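Local coordinates for protein putative hydrolase (Bacteroides ovatus, PDB 4HBS) that is of unknown function but is a putative hydrolase built as a five-bladed beta-propeller, related in clan to the beta-fructosidases, at residues L48-L53 with E85-G90; D77-V82 with D393-Y398. All blocks are in the same frame, centred on the assembly; numbering follows the deposited sequence.

In the fold
Interactions 1 and 2 lie side by side, their centres about 9 Å apart, on the same side of the chain's centre. They meet through Asp393: Arg87 NH2 makes a salt bridge with Asp393 OD1 at 2.8 Å, tying hairpin 82-93 to the loop before strand 399-403, and within that loop the same oxygen meets Arg396 NE at 3.1 Å. The hairpin itself spans both contacts: Gly90 N lies 2.8 Å from Val82 O, a probable backbone hydrogen bond. Arg89, next to Gly90, packs against the Phe79 ring. Interaction 1 is a surface contact and interaction 2 a buried one; the Tyr395 side chain is about 6 Å from a bound glycerol, which probably comes from the crystallisation liquor but may mark a pocket.

Interaction 1 (L48-L53 with E85-G90); sequences LFTRSL and ENRSRG
Arg87 carries this contact with its guanidinium group, which reaches from the hairpin onto Thr50 and the backbone of Arg51. One direct hydrogen bond crosses: Arg87 NH1 donates to Arg51 O at 2.7 Å, with an N-H...O angle of 151°. The oxygen lies practically in the guanidinium plane, yet the donor stands well above the carbonyl plane, 52° out of it. Water 1 adds a second, indirect link at the edge of the same flat group. It accepts from Arg87 NH2 at 2.8 Å and from Arg51 N at 3.1 Å, and donates to Phe49 O at 2.8 Å.

The packing is a methyl laid over one face of the guanidinium. Thr50 CG2 sits above its centre, 3.4 Å from Arg87 CZ; with CG2 anti to the backbone N, Thr50 turns OG1 back to Asn46 O. Replacing Arg87 by alanine is likely to leave Arg51 O and water 1 without this donor and Asp393, its salt-bridge partner, with one cationic neighbour fewer.

The Arg51 side chain leaves the contact from its CB on; its NH1 bonds Leu53 O and Trp55 O, and its NE makes a salt bridge with Asp108. Arg87 has a left-handed backbone conformation, and with Ser88 it faces a single residue of strand 82-84: the arrangement of a G1 beta bulge, here in a surface hairpin of the propeller.

Interaction 2 (D77-V82 with D393-Y398); sequences DSFYGV and DFYRPY
Tyr395 leans across to the backbone of Asp77 and the ring of Phe79. Its CB lies 4.2 Å from Phe79 CE2, the start of an apolar contact that continues along one side of the ring. CG stands anti to the backbone N (chi1 -160°), which carries the ring toward the 77-82 segment. CD2 makes the nearest approach to Phe79, 3.5 Å from the same CE2. The two rings meet obliquely, planes 72° apart and centroids separated by 5.6 Å; Phe79 also stacks on Phe94.

The loop bearing Tyr395 leads into strand 399-403 of a sheet that also holds the early strands 24-26 and 38-42, consistent with the ring closure of a propeller, in which N- and C-terminal strands share one blade. Through this contact the loop packs on the segment following strand 71-75, which belongs to a different sheet.

Farther out, Tyr395 CE2 comes to 3.1 Å from Asp77 O. At the tip, Tyr395 OH donates to that carbonyl oxygen over 2.8 Å, tilted 34° from the carbonyl plane, and touches Asp77 CB at 3.5 Å. The Asp77 carboxylate is engaged elsewhere, in a salt bridge with Arg96 and a hydrogen bond from Trp159.

Interaction 1 (L48-L53 with E85-G90)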
loop_
_atom_site.group_PDB
_atom_site.type_symbol
_atom_site.label_atom_id
_atom_site.label_comp_id
_atom_site.label_asym_id
_atom_site.label_seq_id
_atom_site.Cartn_x
_atom_site.Cartn_y
_atom_site.Cartn_z
ATOM N N LEU A 48 -9.963 6.258 12.800
ATOM C CA LEU A 48 -8.815 5.561 13.385
ATOM C C LEU A 48 -7.493 6.226 12.998
ATOM O O LEU A 48 -6.620 6.358 13.852
ATOM C CB LEU A 48 -8.772 4.083 12.967
ATOM C CG LEU A 48 -9.652 3.134 13.745
ATOM C CD1 LEU A 48 -9.674 1.770 13.070
ATOM C CD2 LEU A 48 -9.192 3.014 15.215
ATOM N N PHE A 49 -7.364 6.684 11.740
ATOM C CA PHE A 49 -6.155 7.338 11.254
ATOM C C PHE A 49 -6.266 8.890 11.296
ATOM O O PHE A 49 -5.541 9.575 10.578
ATOM C CB PHE A 49 -5.813 6.812 9.864
ATOM C CG PHE A 49 -5.441 5.342 9.924
ATOM C CD1 PHE A 49 -6.425 4.357 9.959
ATOM C CD2 PHE A 49 -4.113 4.947 9.983
ATOM C CE1 PHE A 49 -6.085 3.006 10.031
ATOM C CE2 PHE A 49 -3.777 3.596 10.069
ATOM C CZ PHE A 49 -4.768 2.631 10.083
ATOM N N THR A 50 -7.136 9.433 12.188
ATOM C CA THR A 50 -7.234 10.857 12.521
ATOM C C THR A 50 -6.706 10.890 13.925
ATOM O O THR A 50 -7.491 10.749 14.866
ATOM C CB THR A 50 -8.652 11.398 12.393
ATOM O OG1 THR A 50 -9.165 11.071 11.127
ATOM C CG2 THR A 50 -8.709 12.880 12.529
ATOM N N ARG A 51 -5.362 10.933 14.074
ATOM C CA ARG A 51 -4.691 10.852 15.378
ATOM C C ARG A 51 -4.006 12.164 15.740
ATOM O O ARG A 51 -3.745 12.981 14.860
ATOM C CB ARG A 51 -3.667 9.714 15.355
ATOM C CG ARG A 51 -4.231 8.404 14.783
ATOM C CD ARG A 51 -3.346 7.178 14.945
ATOM N NE ARG A 51 -3.174 6.806 16.349
ATOM C CZ ARG A 51 -2.190 7.211 17.150
ATOM N NH1 ARG A 51 -1.234 8.008 16.693
ATOM N NH2 ARG A 51 -2.159 6.825 18.415
ATOM N N SER A 52 -3.737 12.368 17.043
ATOM C CA SER A 52 -3.123 13.590 17.560
ATOM C C SER A 52 -1.717 13.419 18.134
ATOM O O SER A 52 -0.988 14.411 18.189
ATOM C CB SER A 52 -4.009 14.179 18.644
ATOM O OG SER A 52 -5.235 14.577 18.054
ATOM N N LEU A 53 -1.357 12.217 18.627
ATOM C CA LEU A 53 -0.049 11.959 19.225
ATOM C C LEU A 53 0.560 10.747 18.574
ATOM O O LEU A 53 -0.102 9.712 18.506
ATOM C CB LEU A 53 -0.196 11.716 20.754
ATOM C CG LEU A 53 0.504 12.685 21.710
ATOM C CD1 LEU A 53 0.604 12.079 23.089
ATOM C CD2 LEU A 53 1.887 13.101 21.199
ATOM N N GLU A 85 -4.817 22.203 18.028
ATOM C CA GLU A 85 -6.195 22.655 17.854
ATOM C C GLU A 85 -6.570 22.799 16.358
ATOM O O GLU A 85 -5.780 23.338 15.561
ATOM C CB GLU A 85 -6.404 24.011 18.580
ATOM C CG GLU A 85 -6.210 23.961 20.103
ATOM C CD GLU A 85 -4.865 24.447 20.647
ATOM O OE1 GLU A 85 -3.820 23.841 20.302
ATOM O OE2 GLU A 85 -4.867 25.396 21.467
ATOM N N ASN A 86 -7.780 22.297 15.993
ATOM C CA ASN A 86 -8.355 22.319 14.634
ATOM C C ASN A 86 -7.493 21.551 13.632
ATOM O O ASN A 86 -7.287 22.003 12.508
ATOM C CB ASN A 86 -8.612 23.754 14.139
ATOM C CG ASN A 86 -9.432 24.577 15.084
ATOM O OD1 ASN A 86 -8.975 25.605 15.578
ATOM N ND2 ASN A 86 -10.667 24.158 15.347
ATOM N N ARG A 87 -7.032 20.355 14.025
ATOM C CA ARG A 87 -6.233 19.486 13.157
ATOM C C ARG A 87 -5.088 20.249 12.486
ATOM O O ARG A 87 -4.884 20.115 11.289
ATOM C CB ARG A 87 -7.138 18.808 12.104
ATOM C CG ARG A 87 -8.151 17.845 12.693
ATOM C CD ARG A 87 -7.499 16.597 13.251
ATOM N NE ARG A 87 -6.837 15.815 12.209
ATOM C CZ ARG A 87 -5.926 14.863 12.421
ATOM N NH1 ARG A 87 -5.530 14.570 13.658
ATOM N NH2 ARG A 87 -5.396 14.200 11.395
ATOM N N SER A 88 -4.363 21.061 13.261
ATOM C CA SER A 88 -3.253 21.857 12.772
ATOM C C SER A 88 -1.998 21.139 13.173
ATOM O O SER A 88 -1.713 21.075 14.359
ATOM C CB SER A 88 -3.325 23.264 13.359
ATOM O OG SER A 88 -2.301 24.108 12.862
ATOM N N ARG A 89 -1.298 20.489 12.227
ATOM C CA ARG A 89 -0.106 19.709 12.567
ATOM C C ARG A 89 1.000 20.605 13.112
ATOM O O ARG A 89 1.265 21.668 12.558
ATOM C CB ARG A 89 0.381 18.900 11.361
ATOM C CG ARG A 89 1.749 18.168 11.541
ATOM C CD ARG A 89 1.791 16.829 10.812
ATOM N NE ARG A 89 1.194 16.932 9.476
ATOM C CZ ARG A 89 0.345 16.067 8.910
ATOM N NH1 ARG A 89 -0.016 14.954 9.549
ATOM N NH2 ARG A 89 -0.146 16.306 7.695
ATOM N N GLY A 90 1.612 20.157 14.208
ATOM C CA GLY A 90 2.683 20.862 14.891
ATOM C C GLY A 90 4.027 20.199 14.670
ATOM O O GLY A 90 4.334 19.786 13.547
HETATM O O HOH W 1 -4.019 11.746 11.409
#

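Interaction 2 (D77-V82 with D393-Y398)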
loop_
_atom_site.group_PDB
_atom_site.type_symbol
_atom_site.label_atom_id
_atom_site.label_comp_id
_atom_site.label_asym_id
_atom_site.label_seq_id
_atom_site.Cartn_x
_atom_site.Cartn_y
_atom_site.Cartn_z
ATOM N N ASP A 77 6.908 7.437 4.005
ATOM C CA ASP A 77 7.136 8.705 4.684
ATOM C C ASP A 77 5.923 9.080 5.532
ATOM O O ASP A 77 4.844 9.258 4.977
ATOM C CB ASP A 77 7.457 9.797 3.672
ATOM C CG ASP A 77 8.765 9.649 2.930
ATOM O OD1 ASP A 77 9.483 8.651 3.174
ATOM O OD2 ASP A 77 9.069 10.519 2.084
ATOM N N SER A 78 6.080 9.104 6.888
ATOM C CA SER A 78 4.988 9.405 7.822
ATOM C C SER A 78 5.380 10.425 8.873
ATOM O O SER A 78 6.510 10.416 9.325
ATOM C CB SER A 78 4.546 8.136 8.544
ATOM O OG SER A 78 3.987 7.176 7.669
ATOM N N PHE A 79 4.410 11.261 9.308
ATOM C CA PHE A 79 4.596 12.258 10.358
ATOM C C PHE A 79 4.317 11.640 11.728
ATOM O O PHE A 79 3.229 11.121 11.961
ATOM C CB PHE A 79 3.667 13.466 10.172
ATOM C CG PHE A 79 3.962 14.321 8.976
ATOM C CD1 PHE A 79 5.124 15.074 8.911
ATOM C CD2 PHE A 79 3.055 14.417 7.928
ATOM C CE1 PHE A 79 5.403 15.864 7.790
ATOM C CE2 PHE A 79 3.333 15.211 6.812
ATOM C CZ PHE A 79 4.507 15.927 6.750
ATOM N N TYR A 80 5.290 11.729 12.630
ATOM C CA TYR A 80 5.185 11.269 13.997
ATOM C C TYR A 80 5.404 12.462 14.849
ATOM O O TYR A 80 6.459 13.066 14.740
ATOM C CB TYR A 80 6.224 10.203 14.275
ATOM C CG TYR A 80 5.805 8.840 13.796
ATOM C CD1 TYR A 80 6.104 8.412 12.510
ATOM C CD2 TYR A 80 5.115 7.967 14.633
ATOM C CE1 TYR A 80 5.732 7.144 12.066
ATOM C CE2 TYR A 80 4.793 6.677 14.222
ATOM C CZ TYR A 80 5.088 6.273 12.930
ATOM O OH TYR A 80 4.701 5.034 12.482
ATOM N N GLY A 81 4.406 12.855 15.634
ATOM C CA GLY A 81 4.516 14.039 16.464
ATOM C C GLY A 81 3.211 14.494 17.067
ATOM O O GLY A 81 2.416 13.670 17.521
ATOM N N VAL A 82 2.972 15.813 17.043
ATOM C CA VAL A 82 1.836 16.455 17.703
ATOM C C VAL A 82 0.895 17.192 16.721
ATOM O O VAL A 82 1.362 17.947 15.871
ATOM C CB VAL A 82 2.423 17.442 18.764
ATOM C CG1 VAL A 82 1.392 18.463 19.227
ATOM C CG2 VAL A 82 2.980 16.678 19.955
ATOM N N ASP A 393 -4.687 16.850 7.654
ATOM C CA ASP A 393 -5.475 15.918 6.852
ATOM C C ASP A 393 -5.263 15.902 5.305
ATOM O O ASP A 393 -6.063 15.286 4.585
ATOM C CB ASP A 393 -6.937 16.138 7.206
ATOM C CG ASP A 393 -7.247 15.751 8.637
ATOM O OD1 ASP A 393 -6.830 14.643 9.061
ATOM O OD2 ASP A 393 -7.817 16.589 9.366
ATOM N N PHE A 394 -4.139 16.420 4.815
ATOM C CA PHE A 394 -3.821 16.265 3.399
ATOM C C PHE A 394 -3.125 14.941 3.225
ATOM O O PHE A 394 -3.459 14.144 2.352
ATOM C CB PHE A 394 -2.899 17.394 2.906
ATOM C CG PHE A 394 -3.594 18.708 2.664
ATOM C CD1 PHE A 394 -4.543 18.836 1.656
ATOM C CD2 PHE A 394 -3.245 19.837 3.389
ATOM C CE1 PHE A 394 -5.115 20.072 1.367
ATOM C CE2 PHE A 394 -3.865 21.062 3.140
ATOM C CZ PHE A 394 -4.795 21.173 2.128
ATOM N N TYR A 395 -2.134 14.714 4.088
ATOM C CA TYR A 395 -1.251 13.584 4.048
ATOM C C TYR A 395 -1.619 12.450 5.014
ATOM O O TYR A 395 -0.902 12.172 5.974
ATOM C CB TYR A 395 0.132 14.106 4.351
ATOM C CG TYR A 395 1.219 13.184 3.899
ATOM C CD1 TYR A 395 1.431 12.936 2.550
ATOM C CD2 TYR A 395 2.069 12.585 4.816
ATOM C CE1 TYR A 395 2.433 12.088 2.125
ATOM C CE2 TYR A 395 3.093 11.754 4.402
ATOM C CZ TYR A 395 3.284 11.520 3.050
ATOM O OH TYR A 395 4.311 10.742 2.608
ATOM N N ARG A 396 -2.683 11.738 4.697
ATOM C CA ARG A 396 -3.116 10.577 5.467
ATOM C C ARG A 396 -4.057 9.751 4.618
ATOM O O ARG A 396 -4.637 10.284 3.646
ATOM C CB ARG A 396 -3.754 10.957 6.825
ATOM C CG ARG A 396 -4.595 12.197 6.833
ATOM C CD ARG A 396 -5.982 11.946 6.310
ATOM N NE ARG A 396 -6.950 11.969 7.402
ATOM C CZ ARG A 396 -7.565 10.915 7.941
ATOM N NH1 ARG A 396 -7.356 9.692 7.468
ATOM N NH2 ARG A 396 -8.415 11.081 8.939
ATOM N N PRO A 397 -4.211 8.438 4.930
ATOM C CA PRO A 397 -5.092 7.618 4.110
ATOM C C PRO A 397 -6.555 7.886 4.362
ATOM O O PRO A 397 -6.942 8.297 5.443
ATOM C CB PRO A 397 -4.716 6.188 4.499
ATOM C CG PRO A 397 -4.171 6.290 5.852
ATOM C CD PRO A 397 -3.601 7.649 6.021
ATOM N N TYR A 398 -7.351 7.676 3.340
ATOM C CA TYR A 398 -8.802 7.773 3.401
ATOM C C TYR A 398 -9.294 6.419 2.932
ATOM O O TYR A 398 -8.731 5.886 1.977
ATOM C CB TYR A 398 -9.303 8.942 2.556
ATOM C CG TYR A 398 -9.083 10.267 3.245
ATOM C CD1 TYR A 398 -9.843 10.634 4.355
ATOM C CD2 TYR A 398 -8.090 11.145 2.818
ATOM C CE1 TYR A 398 -9.662 11.864 4.986
ATOM C CE2 TYR A 398 -7.892 12.376 3.451
ATOM C CZ TYR A 398 -8.699 12.739 4.519
ATOM O OH TYR A 398 -8.519 13.935 5.164
#